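PDB 5HR4: MmeI from Methylophilus methylotrophus, which probably transfers a methyl group from S-adenosyl-L-methionine to the N6 position of adenine in DNA, as part of a Type IIL restriction-modification enzyme. Local coordinates for residues K352-L357 / I402-D407; T203-S208 / A252-I257; F682-S687 / N849-G854; K671-F676 / W689-D694. All blocks are in the same frame, centred on the assembly; numbering follows the deposited sequence.

Contact 1 (K352-L357 / I402-D407)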
loop_
_atom_site.group_PDB
_atom_site.type_symbol
_atom_site.label_atom_id
_atom_site.label_comp_id
_atom_site.label_asym_id
_atom_site.label_seq_id
_atom_site.Cartn_x
_atom_site.Cartn_y
_atom_site.Cartn_z
ATOM N N LYS A 352 33.985 -6.565 -10.098
ATOM C CA LYS A 352 34.257 -5.368 -9.310
ATOM C C LYS A 352 33.079 -4.411 -9.358
ATOM O O LYS A 352 32.775 -3.760 -8.350
ATOM C CB LYS A 352 35.532 -4.673 -9.798
ATOM N N LYS A 353 32.381 -4.342 -10.497
ATOM C CA LYS A 353 31.171 -3.528 -10.556
ATOM C C LYS A 353 30.090 -4.070 -9.627
ATOM O O LYS A 353 29.387 -3.291 -8.976
ATOM C CB LYS A 353 30.633 -3.430 -11.986
ATOM C CG LYS A 353 29.626 -2.282 -12.147
ATOM C CD LYS A 353 28.354 -2.700 -12.886
ATOM C CE LYS A 353 28.478 -2.504 -14.387
ATOM N NZ LYS A 353 27.208 -2.810 -15.107
ATOM N N LEU A 354 29.943 -5.399 -9.542
ATOM C CA LEU A 354 28.961 -5.957 -8.616
ATOM C C LEU A 354 29.335 -5.658 -7.169
ATOM O O LEU A 354 28.468 -5.316 -6.362
ATOM C CB LEU A 354 28.790 -7.465 -8.837
ATOM C CG LEU A 354 28.118 -7.904 -10.157
ATOM C CD1 LEU A 354 28.035 -9.416 -10.302
ATOM C CD2 LEU A 354 26.728 -7.326 -10.287
ATOM N N ARG A 355 30.625 -5.737 -6.828
ATOM C CA ARG A 355 31.045 -5.506 -5.447
ATOM C C ARG A 355 30.776 -4.076 -4.998
ATOM O O ARG A 355 30.537 -3.839 -3.808
ATOM C CB ARG A 355 32.534 -5.825 -5.280
ATOM C CG ARG A 355 33.115 -5.512 -3.886
ATOM C CD ARG A 355 32.400 -6.281 -2.768
ATOM N NE ARG A 355 32.971 -5.972 -1.459
ATOM C CZ ARG A 355 32.290 -5.900 -0.315
ATOM N NH1 ARG A 355 30.983 -6.113 -0.281
ATOM N NH2 ARG A 355 32.928 -5.616 0.809
ATOM N N GLY A 356 30.804 -3.114 -5.919
ATOM C CA GLY A 356 30.648 -1.718 -5.562
ATOM C C GLY A 356 29.232 -1.182 -5.582
ATOM O O GLY A 356 29.055 0.030 -5.430
ATOM N N LEU A 357 28.220 -2.036 -5.776
ATOM C CA LEU A 357 26.824 -1.609 -5.829
ATOM C C LEU A 357 26.247 -1.518 -4.421
ATOM O O LEU A 357 26.427 -2.435 -3.615
ATOM C CB LEU A 357 25.992 -2.588 -6.653
ATOM C CG LEU A 357 26.123 -2.723 -8.167
ATOM C CD1 LEU A 357 25.177 -3.823 -8.609
ATOM C CD2 LEU A 357 25.779 -1.429 -8.893
ATOM N N ILE A 402 35.345 -14.866 -3.814
ATOM C CA ILE A 402 34.097 -14.189 -3.452
ATOM C C ILE A 402 34.346 -12.742 -3.039
ATOM O O ILE A 402 35.435 -12.379 -2.573
ATOM C CB ILE A 402 33.382 -14.949 -2.321
ATOM C CG1 ILE A 402 31.891 -14.593 -2.284
ATOM C CG2 ILE A 402 34.022 -14.624 -0.988
ATOM C CD1 ILE A 402 31.032 -15.589 -1.502
ATOM N N GLN A 403 33.320 -11.907 -3.205
ATOM C CA GLN A 403 33.423 -10.488 -2.871
ATOM C C GLN A 403 32.160 -9.921 -2.223
ATOM O O GLN A 403 32.229 -9.302 -1.148
ATOM C CB GLN A 403 33.765 -9.683 -4.121
ATOM C CG GLN A 403 35.238 -9.687 -4.453
ATOM C CD GLN A 403 35.620 -8.483 -5.279
ATOM O OE1 GLN A 403 35.646 -7.357 -4.778
ATOM N NE2 GLN A 403 35.903 -8.705 -6.556
ATOM N N ILE A 404 31.011 -10.145 -2.872
ATOM C CA ILE A 404 29.745 -9.557 -2.457
ATOM C C ILE A 404 29.437 -9.872 -0.992
ATOM O O ILE A 404 29.742 -10.962 -0.487
ATOM C CB ILE A 404 28.659 -10.052 -3.429
ATOM C CG1 ILE A 404 28.979 -9.485 -4.809
ATOM C CG2 ILE A 404 27.268 -9.605 -3.027
ATOM C CD1 ILE A 404 28.264 -10.169 -5.921
ATOM N N ASN A 405 28.867 -8.893 -0.284
ATOM C CA ASN A 405 28.696 -9.035 1.158
ATOM C C ASN A 405 27.680 -8.015 1.662
ATOM O O ASN A 405 27.341 -7.039 0.985
ATOM C CB ASN A 405 30.033 -8.879 1.898
ATOM C CG ASN A 405 30.161 -9.823 3.088
ATOM O OD1 ASN A 405 29.161 -10.237 3.697
ATOM N ND2 ASN A 405 31.391 -10.170 3.421
ATOM N N VAL A 406 27.219 -8.254 2.893
ATOM C CA VAL A 406 26.159 -7.456 3.502
ATOM C C VAL A 406 26.549 -5.995 3.686
ATOM O O VAL A 406 25.671 -5.136 3.750
ATOM C CB VAL A 406 25.748 -8.096 4.841
ATOM C CG1 VAL A 406 25.225 -9.494 4.591
ATOM C CG2 VAL A 406 26.955 -8.169 5.775
ATOM N N ASP A 407 27.826 -5.679 3.739
ATOM C CA ASP A 407 28.143 -4.244 3.874
ATOM C C ASP A 407 27.712 -3.434 2.682
ATOM O O ASP A 407 28.029 -2.259 2.603
ATOM C CB ASP A 407 29.641 -4.018 4.141
ATOM C CG ASP A 407 30.552 -4.724 3.134
ATOM O OD1 ASP A 407 30.137 -4.991 1.989
ATOM O OD2 ASP A 407 31.723 -4.993 3.496
#
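Arg355 reaches from the last turn of helix 344-355 to Asp407 in an end-on, two-nitrogen salt bridge, joining that helix to the loop that leads into strand 409-413 of the Rossmann-like methyltransferase domain. The two side chains meet at about a right angle, yet their flat ends are nearly coplanar, with guanidinium and carboxylate planes 30° apart. Arg355 NH1 donates to Asp407 OD1 at 2.7 Å, and Arg355 NH2 to Asp407 OD2 at 3.0 Å; each oxygen uses its syn lone pair. Arginine suits this place because its two terminal nitrogens match the two carboxylate oxygens, a pairing that a lysine tip lacks. The chain leaves the helix with CG opposite the backbone N and then bends at chi2 (59°), which turns it along the loop. There Gln403 O lies over one guanidinium face, 3.5 Å from Arg355 CZ, while the amide plane of Gln403 stands 71° from the guanidinium; its OE1 rests 3.3 Å from Arg355 CG. Gln408 OE1 accepts a further bond from Arg355 NH1, and the same oxygen of Gln408 also accepts the backbone N-H of Asn405. Away from the salt bridge the contact is apolar and buried, as leucine and isoleucine suit: helix 368-388 touches both residues, through Leu380 on Leu354 and Tyr374 on Ile404, and the CD1 methyl of Ile404 lies 4.0 Å from Leu354 CB.

Contact 2 (T203-S208 / A252-I257)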
loop_
_atom_site.group_PDB
_atom_site.type_symbol
_atom_site.label_atom_id
_atom_site.label_comp_id
_atom_site.label_asym_id
_atom_site.label_seq_id
_atom_site.Cartn_x
_atom_site.Cartn_y
_atom_site.Cartn_z
ATOM N N THR A 203 25.466 -25.832 9.686
ATOM C CA THR A 203 26.759 -26.267 10.171
ATOM C C THR A 203 27.467 -25.202 10.993
ATOM O O THR A 203 28.674 -25.318 11.223
ATOM C CB THR A 203 27.614 -26.684 8.987
ATOM O OG1 THR A 203 27.584 -25.630 8.015
ATOM C CG2 THR A 203 27.026 -27.952 8.378
ATOM N N ILE A 204 26.749 -24.171 11.437
ATOM C CA ILE A 204 27.381 -23.126 12.231
ATOM C C ILE A 204 27.688 -23.639 13.632
ATOM O O ILE A 204 28.832 -23.576 14.095
ATOM C CB ILE A 204 26.506 -21.865 12.275
ATOM C CG1 ILE A 204 26.334 -21.308 10.867
ATOM C CG2 ILE A 204 27.178 -20.840 13.160
ATOM C CD1 ILE A 204 25.522 -20.051 10.810
ATOM N N PHE A 205 26.663 -24.118 14.335
ATOM C CA PHE A 205 26.850 -25.025 15.458
ATOM C C PHE A 205 26.789 -26.459 14.943
ATOM O O PHE A 205 26.181 -26.736 13.906
ATOM C CB PHE A 205 25.765 -24.866 16.533
ATOM C CG PHE A 205 25.575 -23.468 17.057
ATOM C CD1 PHE A 205 26.466 -22.453 16.774
ATOM C CD2 PHE A 205 24.492 -23.185 17.878
ATOM C CE1 PHE A 205 26.271 -21.173 17.279
ATOM C CE2 PHE A 205 24.297 -21.912 18.392
ATOM C CZ PHE A 205 25.189 -20.906 18.092
ATOM N N GLU A 206 27.408 -27.376 15.690
ATOM C CA GLU A 206 27.114 -28.791 15.518
ATOM C C GLU A 206 25.612 -28.997 15.579
ATOM O O GLU A 206 24.913 -28.334 16.347
ATOM C CB GLU A 206 27.764 -29.639 16.611
ATOM C CG GLU A 206 29.274 -29.740 16.602
ATOM C CD GLU A 206 29.772 -30.594 17.767
ATOM O OE1 GLU A 206 29.132 -31.641 18.037
ATOM O OE2 GLU A 206 30.768 -30.214 18.432
ATOM N N LYS A 207 25.121 -29.937 14.778
ATOM C CA LYS A 207 23.688 -30.148 14.621
ATOM C C LYS A 207 22.995 -30.232 15.971
ATOM O O LYS A 207 23.361 -31.049 16.822
ATOM C CB LYS A 207 23.436 -31.423 13.808
ATOM C CG LYS A 207 22.042 -31.491 13.194
ATOM C CD LYS A 207 22.051 -32.173 11.815
ATOM C CE LYS A 207 20.713 -31.961 11.083
ATOM N NZ LYS A 207 20.620 -32.671 9.764
ATOM N N SER A 208 22.024 -29.348 16.171
ATOM C CA SER A 208 21.145 -29.351 17.338
ATOM C C SER A 208 21.871 -29.033 18.648
ATOM O O SER A 208 21.365 -29.349 19.728
ATOM C CB SER A 208 20.405 -30.688 17.455
ATOM O OG SER A 208 19.445 -30.818 16.418
ATOM N N ALA A 252 31.801 -24.954 25.656
ATOM C CA ALA A 252 32.964 -24.767 24.797
ATOM C C ALA A 252 32.740 -25.285 23.372
ATOM O O ALA A 252 33.503 -24.930 22.472
ATOM C CB ALA A 252 34.193 -25.426 25.446
ATOM N N ALA A 253 31.702 -26.079 23.128
ATOM C CA ALA A 253 31.447 -26.543 21.772
ATOM C C ALA A 253 30.879 -25.461 20.863
ATOM O O ALA A 253 30.793 -25.686 19.655
ATOM C CB ALA A 253 30.505 -27.746 21.799
ATOM N N PHE A 254 30.521 -24.355 21.370
ATOM C CA PHE A 254 29.901 -23.341 20.521
ATOM C C PHE A 254 30.958 -22.431 19.919
ATOM O O PHE A 254 31.872 -21.996 20.620
ATOM C CB PHE A 254 28.913 -22.488 21.314
ATOM C CG PHE A 254 27.646 -23.191 21.648
ATOM C CD1 PHE A 254 26.547 -23.090 20.813
ATOM C CD2 PHE A 254 27.552 -23.963 22.783
ATOM C CE1 PHE A 254 25.369 -23.751 21.112
ATOM C CE2 PHE A 254 26.381 -24.624 23.089
ATOM C CZ PHE A 254 25.288 -24.522 22.248
ATOM N N PRO A 255 30.845 -22.102 18.643
ATOM C CA PRO A 255 31.899 -21.313 17.995
ATOM C C PRO A 255 31.857 -19.872 18.457
ATOM O O PRO A 255 30.857 -19.397 18.995
ATOM C CB PRO A 255 31.545 -21.416 16.508
ATOM C CG PRO A 255 30.003 -21.511 16.526
ATOM C CD PRO A 255 29.671 -22.310 17.763
ATOM N N TYR A 256 32.949 -19.170 18.193
ATOM C CA TYR A 256 32.981 -17.715 18.302
ATOM C C TYR A 256 32.254 -17.080 17.111
ATOM O O TYR A 256 32.519 -17.427 15.949
ATOM C CB TYR A 256 34.445 -17.262 18.391
ATOM C CG TYR A 256 34.726 -15.784 18.196
ATOM C CD1 TYR A 256 34.267 -14.830 19.107
ATOM C CD2 TYR A 256 35.494 -15.342 17.117
ATOM C CE1 TYR A 256 34.542 -13.468 18.923
ATOM C CE2 TYR A 256 35.773 -13.990 16.927
ATOM C CZ TYR A 256 35.302 -13.052 17.829
ATOM O OH TYR A 256 35.586 -11.700 17.622
ATOM N N ILE A 257 31.318 -16.162 17.391
ATOM C CA ILE A 257 30.478 -15.559 16.355
ATOM C C ILE A 257 30.744 -14.052 16.203
ATOM O O ILE A 257 30.920 -13.553 15.086
ATOM C CB ILE A 257 28.983 -15.837 16.628
ATOM C CG1 ILE A 257 28.745 -17.339 16.753
ATOM C CG2 ILE A 257 28.123 -15.288 15.512
ATOM C CD1 ILE A 257 28.691 -18.022 15.393
#
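Phe205 and Phe254 both hold CG opposite their own carbonyl carbon, at chi1 -54° and -74°, and these torsions swing the two rings towards each other between two loops of the helicase spacer domain. The result is a T-shaped, edge-to-face pair: the planes stand at 87° and the ring centroids are 4.8 Å apart. Phe254 supplies the edge. Its CD1 sits above the middle of the Phe205 ring, and its CE1 is 3.4 Å from Phe205 CD2, so the slightly positive C-H rim of one ring meets the electron-rich face of the other. Phenylalanine suits both buried positions, since a flat, wholly apolar ring can offer a face or an edge and leaves no polar atom to satisfy. Pro255 follows with a compact ring whose CD lies 3.4 Å from Phe205 CD1, approaching at a slant, and whose CG reaches the carbonyl oxygen of Ile204. Helix 183-200 touches the Phe205 ring through Ala199, and Leu209 of helix 209-217 touches Phe254, so each ring also packs on a helix. The side chain of Phe205 lies about 10 Å from the bound calcium ion, whose ligand Asp201 comes shortly before it in the chain; the pair itself does not bind the metal. Two branched residues extend the apolar contact beyond the rings: at the edge of Phe205, the terminal CD1 methyl of Ile257 crosses to the CG2 branch of Ile204, 3.9 Å away.

Contact 3 (F682-S687 / N849-G854)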
loop_
_atom_site.group_PDB
_atom_site.type_symbol
_atom_site.label_atom_id
_atom_site.label_comp_id
_atom_site.label_asym_id
_atom_site.label_seq_id
_atom_site.Cartn_x
_atom_site.Cartn_y
_atom_site.Cartn_z
ATOM N N PHE A 682 -29.684 3.384 -3.916
ATOM C CA PHE A 682 -30.122 3.851 -5.230
ATOM C C PHE A 682 -29.739 2.863 -6.332
ATOM O O PHE A 682 -30.579 2.468 -7.145
ATOM C CB PHE A 682 -29.502 5.232 -5.501
ATOM C CG PHE A 682 -29.721 5.746 -6.897
ATOM C CD1 PHE A 682 -30.909 6.378 -7.238
ATOM C CD2 PHE A 682 -28.745 5.606 -7.867
ATOM C CE1 PHE A 682 -31.121 6.861 -8.510
ATOM C CE2 PHE A 682 -28.945 6.090 -9.153
ATOM C CZ PHE A 682 -30.138 6.715 -9.477
ATOM N N ILE A 683 -28.465 2.473 -6.375
ATOM C CA ILE A 683 -28.001 1.462 -7.318
ATOM C C ILE A 683 -28.802 0.170 -7.181
ATOM O O ILE A 683 -29.105 -0.495 -8.181
ATOM C CB ILE A 683 -26.494 1.219 -7.115
ATOM C CG1 ILE A 683 -25.695 2.328 -7.794
ATOM C CG2 ILE A 683 -26.092 -0.140 -7.633
ATOM C CD1 ILE A 683 -24.306 2.495 -7.266
ATOM N N ASN A 684 -29.160 -0.211 -5.958
ATOM C CA ASN A 684 -29.723 -1.528 -5.704
ATOM C C ASN A 684 -31.207 -1.492 -5.401
ATOM O O ASN A 684 -31.767 -2.506 -4.960
ATOM C CB ASN A 684 -28.988 -2.198 -4.557
ATOM C CG ASN A 684 -27.587 -2.478 -4.907
ATOM O OD1 ASN A 684 -27.316 -2.962 -6.008
ATOM N ND2 ASN A 684 -26.657 -2.126 -4.016
ATOM N N ASN A 685 -31.846 -0.347 -5.599
ATOM C CA ASN A 685 -33.271 -0.193 -5.338
ATOM C C ASN A 685 -33.663 -0.748 -3.966
ATOM O O ASN A 685 -34.577 -1.563 -3.839
ATOM C CB ASN A 685 -34.089 -0.857 -6.445
ATOM C CG ASN A 685 -35.358 -0.122 -6.718
ATOM O OD1 ASN A 685 -35.364 1.107 -6.781
ATOM N ND2 ASN A 685 -36.457 -0.855 -6.851
ATOM N N THR A 686 -32.953 -0.312 -2.930
ATOM C CA THR A 686 -33.272 -0.684 -1.557
ATOM C C THR A 686 -33.947 0.492 -0.855
ATOM O O THR A 686 -33.711 1.651 -1.207
ATOM C CB THR A 686 -32.007 -1.123 -0.805
ATOM O OG1 THR A 686 -31.476 -2.289 -1.433
ATOM C CG2 THR A 686 -32.308 -1.472 0.650
ATOM N N SER A 687 -34.811 0.196 0.124
ATOM C CA SER A 687 -35.618 1.221 0.781
ATOM C C SER A 687 -35.056 1.556 2.159
ATOM O O SER A 687 -34.825 0.658 2.982
ATOM C CB SER A 687 -37.083 0.791 0.905
ATOM N N ASN A 849 -38.740 -4.592 -11.801
ATOM C CA ASN A 849 -37.983 -5.435 -10.874
ATOM C C ASN A 849 -36.551 -5.798 -11.316
ATOM O O ASN A 849 -36.007 -6.840 -10.920
ATOM C CB ASN A 849 -38.796 -6.702 -10.552
ATOM C CG ASN A 849 -38.884 -7.655 -11.694
ATOM O OD1 ASN A 849 -39.780 -7.564 -12.528
ATOM N ND2 ASN A 849 -37.980 -8.620 -11.721
ATOM N N GLU A 850 -35.913 -4.936 -12.104
ATOM C CA GLU A 850 -34.464 -4.944 -12.237
ATOM C C GLU A 850 -33.944 -3.672 -11.574
ATOM O O GLU A 850 -34.380 -2.569 -11.923
ATOM C CB GLU A 850 -34.029 -5.026 -13.706
ATOM C CG GLU A 850 -32.753 -5.862 -13.979
ATOM C CD GLU A 850 -32.989 -7.365 -13.835
ATOM O OE1 GLU A 850 -34.111 -7.810 -14.136
ATOM O OE2 GLU A 850 -32.067 -8.100 -13.409
ATOM N N SER A 851 -33.051 -3.828 -10.595
ATOM C CA SER A 851 -32.352 -2.685 -10.020
ATOM C C SER A 851 -31.401 -2.099 -11.062
ATOM O O SER A 851 -31.099 -2.727 -12.081
ATOM C CB SER A 851 -31.589 -3.098 -8.758
ATOM O OG SER A 851 -30.343 -3.717 -9.069
ATOM N N LEU A 852 -30.930 -0.874 -10.821
ATOM C CA LEU A 852 -29.947 -0.314 -11.743
ATOM C C LEU A 852 -28.683 -1.158 -11.773
ATOM O O LEU A 852 -27.987 -1.198 -12.796
ATOM C CB LEU A 852 -29.603 1.126 -11.374
ATOM C CG LEU A 852 -30.688 2.150 -11.671
ATOM C CD1 LEU A 852 -30.264 3.539 -11.198
ATOM C CD2 LEU A 852 -30.999 2.136 -13.150
ATOM N N ALA A 853 -28.374 -1.852 -10.677
ATOM C CA ALA A 853 -27.232 -2.757 -10.709
ATOM C C ALA A 853 -27.460 -3.860 -11.733
ATOM O O ALA A 853 -26.618 -4.096 -12.605
ATOM C CB ALA A 853 -26.973 -3.343 -9.323
ATOM N N GLY A 854 -28.622 -4.513 -11.670
ATOM C CA GLY A 854 -28.909 -5.593 -12.601
ATOM C C GLY A 854 -28.942 -5.144 -14.045
ATOM O O GLY A 854 -28.533 -5.888 -14.939
HETATM O O HOH W 1 -32.068 0.394 -9.019
#
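Ile683 and Ala853 carry the direct hydrogen bond of this contact, through their backbones: Ala853 N donates to Ile683 O at 2.9 Å, with an N-H...O angle of 140°. A carbonyl at the C-terminal end of helix 679-683 thus accepts from the first turn of helix 852-856. A water probably adds a second link, donating to Phe682 O and accepting from Leu852 N, though its position is not precise. Another polar interaction is local. Ser851 occupies the N-cap of helix 852-856, and its OG, set between the backbone N and the carbonyl carbon (chi1 81°), accepts from Gly854 N at 3.2 Å in a nearly straight bond of 165°. Serine suits the place because its oxygen sits one bond beyond CB, short enough to curl back over the helix start. Without the hydroxyl, as in an alanine, the N-H of Gly854 would probably lose its cap and the first turn be less well fixed. Apolar contacts flank these bonds. Leu852 CD1 comes obliquely to CE2 of Phe682, 3.5 Å away, and the CG2 branch of Ile683 lies 3.7 Å from Ala853 CB, where a small methyl lets the backbones come close. The amide oxygen of Asn684 touches that same methyl, while its ND2 is bonded to Asp680. Ile683 and Asn684 also pack on phosphates of the bound DNA. At this point the target recognition and C-terminal domains meet through backbone bonding and apolar packing beside the DNA, which probably tolerates little change in backbone spacing.

Contact 4 (K671-F676 / W689-D694)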
loop_
_atom_site.group_PDB
_atom_site.type_symbol
_atom_site.label_atom_id
_atom_site.label_comp_id
_atom_site.label_asym_id
_atom_site.label_seq_id
_atom_site.Cartn_x
_atom_site.Cartn_y
_atom_site.Cartn_z
ATOM N N LYS A 671 -45.226 12.488 9.873
ATOM C CA LYS A 671 -45.024 13.726 9.126
ATOM C C LYS A 671 -43.547 14.033 8.872
ATOM O O LYS A 671 -43.234 14.820 7.968
ATOM C CB LYS A 671 -45.682 14.890 9.884
ATOM N N TYR A 672 -42.635 13.433 9.643
ATOM C CA TYR A 672 -41.217 13.771 9.596
ATOM C C TYR A 672 -40.343 12.727 8.906
ATOM O O TYR A 672 -39.157 12.992 8.682
ATOM C CB TYR A 672 -40.695 14.013 11.019
ATOM C CG TYR A 672 -41.257 15.276 11.618
ATOM C CD1 TYR A 672 -41.120 16.488 10.957
ATOM C CD2 TYR A 672 -41.967 15.253 12.811
ATOM C CE1 TYR A 672 -41.649 17.655 11.479
ATOM C CE2 TYR A 672 -42.502 16.416 13.345
ATOM C CZ TYR A 672 -42.339 17.620 12.672
ATOM O OH TYR A 672 -42.858 18.795 13.185
ATOM N N PHE A 673 -40.881 11.557 8.578
ATOM C CA PHE A 673 -40.137 10.574 7.809
ATOM C C PHE A 673 -40.101 10.969 6.350
ATOM O O PHE A 673 -41.079 11.479 5.801
ATOM C CB PHE A 673 -40.763 9.189 7.929
ATOM C CG PHE A 673 -40.429 8.501 9.196
ATOM C CD1 PHE A 673 -41.194 8.703 10.317
ATOM C CD2 PHE A 673 -39.331 7.664 9.273
ATOM C CE1 PHE A 673 -40.883 8.071 11.492
ATOM C CE2 PHE A 673 -39.006 7.030 10.446
ATOM C CZ PHE A 673 -39.784 7.233 11.561
ATOM N N ARG A 674 -38.960 10.730 5.725
ATOM C CA ARG A 674 -38.809 10.927 4.296
ATOM C C ARG A 674 -37.862 9.843 3.802
ATOM O O ARG A 674 -37.101 9.266 4.589
ATOM C CB ARG A 674 -38.300 12.344 3.985
ATOM C CG ARG A 674 -39.332 13.490 4.129
ATOM C CD ARG A 674 -38.775 14.699 3.398
ATOM N NE ARG A 674 -39.679 15.836 3.259
ATOM C CZ ARG A 674 -39.263 17.048 2.887
ATOM N NH1 ARG A 674 -37.973 17.258 2.637
ATOM N NH2 ARG A 674 -40.113 18.059 2.783
ATOM N N ARG A 675 -37.939 9.543 2.499
ATOM C CA ARG A 675 -37.109 8.490 1.911
ATOM C C ARG A 675 -35.646 8.901 1.900
ATOM O O ARG A 675 -35.308 10.050 1.601
ATOM C CB ARG A 675 -37.548 8.172 0.477
ATOM C CG ARG A 675 -38.893 7.482 0.374
ATOM C CD ARG A 675 -39.402 7.375 -1.064
ATOM N NE ARG A 675 -40.832 7.067 -1.085
ATOM C CZ ARG A 675 -41.341 5.850 -0.900
ATOM N NH1 ARG A 675 -40.539 4.813 -0.687
ATOM N NH2 ARG A 675 -42.654 5.669 -0.925
ATOM N N PHE A 676 -34.769 7.946 2.186
ATOM C CA PHE A 676 -33.339 8.209 2.303
ATOM C C PHE A 676 -32.603 7.307 1.329
ATOM O O PHE A 676 -32.727 6.081 1.415
ATOM C CB PHE A 676 -32.884 7.940 3.731
ATOM C CG PHE A 676 -31.486 8.324 4.013
ATOM C CD1 PHE A 676 -31.126 9.662 4.099
ATOM C CD2 PHE A 676 -30.535 7.353 4.271
ATOM C CE1 PHE A 676 -29.816 10.028 4.405
ATOM C CE2 PHE A 676 -29.219 7.704 4.568
ATOM C CZ PHE A 676 -28.864 9.049 4.643
ATOM N N TRP A 689 -35.190 5.013 5.274
ATOM C CA TRP A 689 -35.894 6.207 5.719
ATOM C C TRP A 689 -35.054 6.997 6.713
ATOM O O TRP A 689 -34.324 6.422 7.528
ATOM C CB TRP A 689 -37.223 5.841 6.373
ATOM C CG TRP A 689 -38.140 5.075 5.484
ATOM C CD1 TRP A 689 -38.204 3.722 5.340
ATOM C CD2 TRP A 689 -39.136 5.622 4.609
ATOM N NE1 TRP A 689 -39.174 3.390 4.430
ATOM C CE2 TRP A 689 -39.760 4.538 3.963
ATOM C CE3 TRP A 689 -39.561 6.925 4.312
ATOM C CZ2 TRP A 689 -40.791 4.711 3.030
ATOM C CZ3 TRP A 689 -40.591 7.100 3.385
ATOM C CH2 TRP A 689 -41.192 5.995 2.758
ATOM N N CYS A 690 -35.202 8.323 6.677
ATOM C CA CYS A 690 -34.625 9.181 7.697
ATOM C C CYS A 690 -35.699 10.028 8.367
ATOM O O CYS A 690 -36.719 10.355 7.756
ATOM C CB CYS A 690 -33.549 10.102 7.115
ATOM S SG CYS A 690 -34.135 11.367 5.934
ATOM N N LEU A 691 -35.460 10.365 9.644
ATOM C CA LEU A 691 -36.165 11.439 10.339
ATOM C C LEU A 691 -35.628 12.768 9.838
ATOM O O LEU A 691 -34.487 13.123 10.142
ATOM C CB LEU A 691 -35.943 11.343 11.842
ATOM C CG LEU A 691 -37.067 10.820 12.731
ATOM C CD1 LEU A 691 -38.421 11.326 12.273
ATOM C CD2 LEU A 691 -37.034 9.344 12.651
ATOM N N TRP A 692 -36.434 13.525 9.090
ATOM C CA TRP A 692 -35.973 14.786 8.499
ATOM C C TRP A 692 -36.574 15.947 9.289
ATOM O O TRP A 692 -37.748 16.291 9.121
ATOM C CB TRP A 692 -36.321 14.867 7.018
ATOM C CG TRP A 692 -35.763 16.078 6.367
ATOM C CD1 TRP A 692 -36.448 17.194 5.981
ATOM C CD2 TRP A 692 -34.392 16.315 6.037
ATOM N NE1 TRP A 692 -35.592 18.110 5.420
ATOM C CE2 TRP A 692 -34.319 17.593 5.444
ATOM C CE3 TRP A 692 -33.219 15.563 6.171
ATOM C CZ2 TRP A 692 -33.118 18.139 4.992
ATOM C CZ3 TRP A 692 -32.025 16.104 5.719
ATOM C CH2 TRP A 692 -31.987 17.383 5.136
ATOM N N LEU A 693 -35.741 16.579 10.122
ATOM C CA LEU A 693 -36.180 17.571 11.095
ATOM C C LEU A 693 -35.771 18.997 10.760
ATOM O O LEU A 693 -36.106 19.907 11.527
ATOM C CB LEU A 693 -35.649 17.200 12.477
ATOM C CG LEU A 693 -36.072 15.779 12.836
ATOM C CD1 LEU A 693 -35.332 15.284 14.044
ATOM C CD2 LEU A 693 -37.572 15.742 13.066
ATOM N N ASP A 694 -35.068 19.224 9.644
ATOM C CA ASP A 694 -34.789 20.582 9.186
ATOM C C ASP A 694 -36.095 21.363 9.085
ATOM O O ASP A 694 -36.954 21.054 8.248
ATOM C CB ASP A 694 -34.054 20.579 7.836
ATOM C CG ASP A 694 -33.446 21.942 7.489
ATOM O OD1 ASP A 694 -32.851 22.591 8.381
ATOM O OD2 ASP A 694 -33.561 22.365 6.318
#
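Trp689 starts at a CB that lies 4.0 Å from Phe673 CD2, at the edge of that ring, and ends against an arginine. With CG opposite the carbonyl carbon (chi1 -58°), the indole turns back along the partner strand: CE3 comes 3.4 Å from Arg674 O, CZ3 is 3.5 Å from Arg675 CG, which sits over the indole face, and CH2 lies above the centre of the Arg675 guanidinium, 3.7 Å from its CZ. The two groups run side by side with their planes 42° apart, a broad surface suiting a long aliphatic stem with a flat end. On the pyrrole side, NE1 is bonded to Asp656. Were the indole replaced by a valine, Asp656 is likely to lose this donor and the Arg675 side chain the flat surface it lies on. The backbones beneath form an antiparallel pair, strands 673-677 and 688-691, central in a four-stranded mixed sheet of the target recognition domain. Arg674 and Cys690 make its hydrogen-bonded pair, with Arg674 N to Cys690 O and Cys690 N to Arg674 O both at 3.0 Å. Trp692 N continues the ladder to Tyr672 O past the strand end. On the face bearing Phe673 and Leu691, Leu691 CD1 makes a CH-pi contact over the phenyl ring. On the face of Arg674 and Cys690, the compact thiol fits beside Phe676, its SG set obliquely 5.0 Å from the ring centroid.

How the contacts relate
Contacts 1 and 2 lie on one side of the chain's centre, 27 Å apart between centres, in the methyltransferase and spacer ranges; contacts 3 and 4 lie on the opposite side, near the bound DNA. Contact 3 is a surface contact, whereas the other three are partly buried. Contacts 3 and 4 share a continuous piece of chain: strand 673-677 runs into helix 679-683, which leads to strand 688-691, so the connection between the paired strands is also what meets the C-terminal domain. Chemistry follows place: charge joins a helix end to a loop in contact 1, apolar rings join loops in contact 2, backbone bonding joins helix ends in contact 3, and strand pairing combines with aromatic and arginine packing in contact 4.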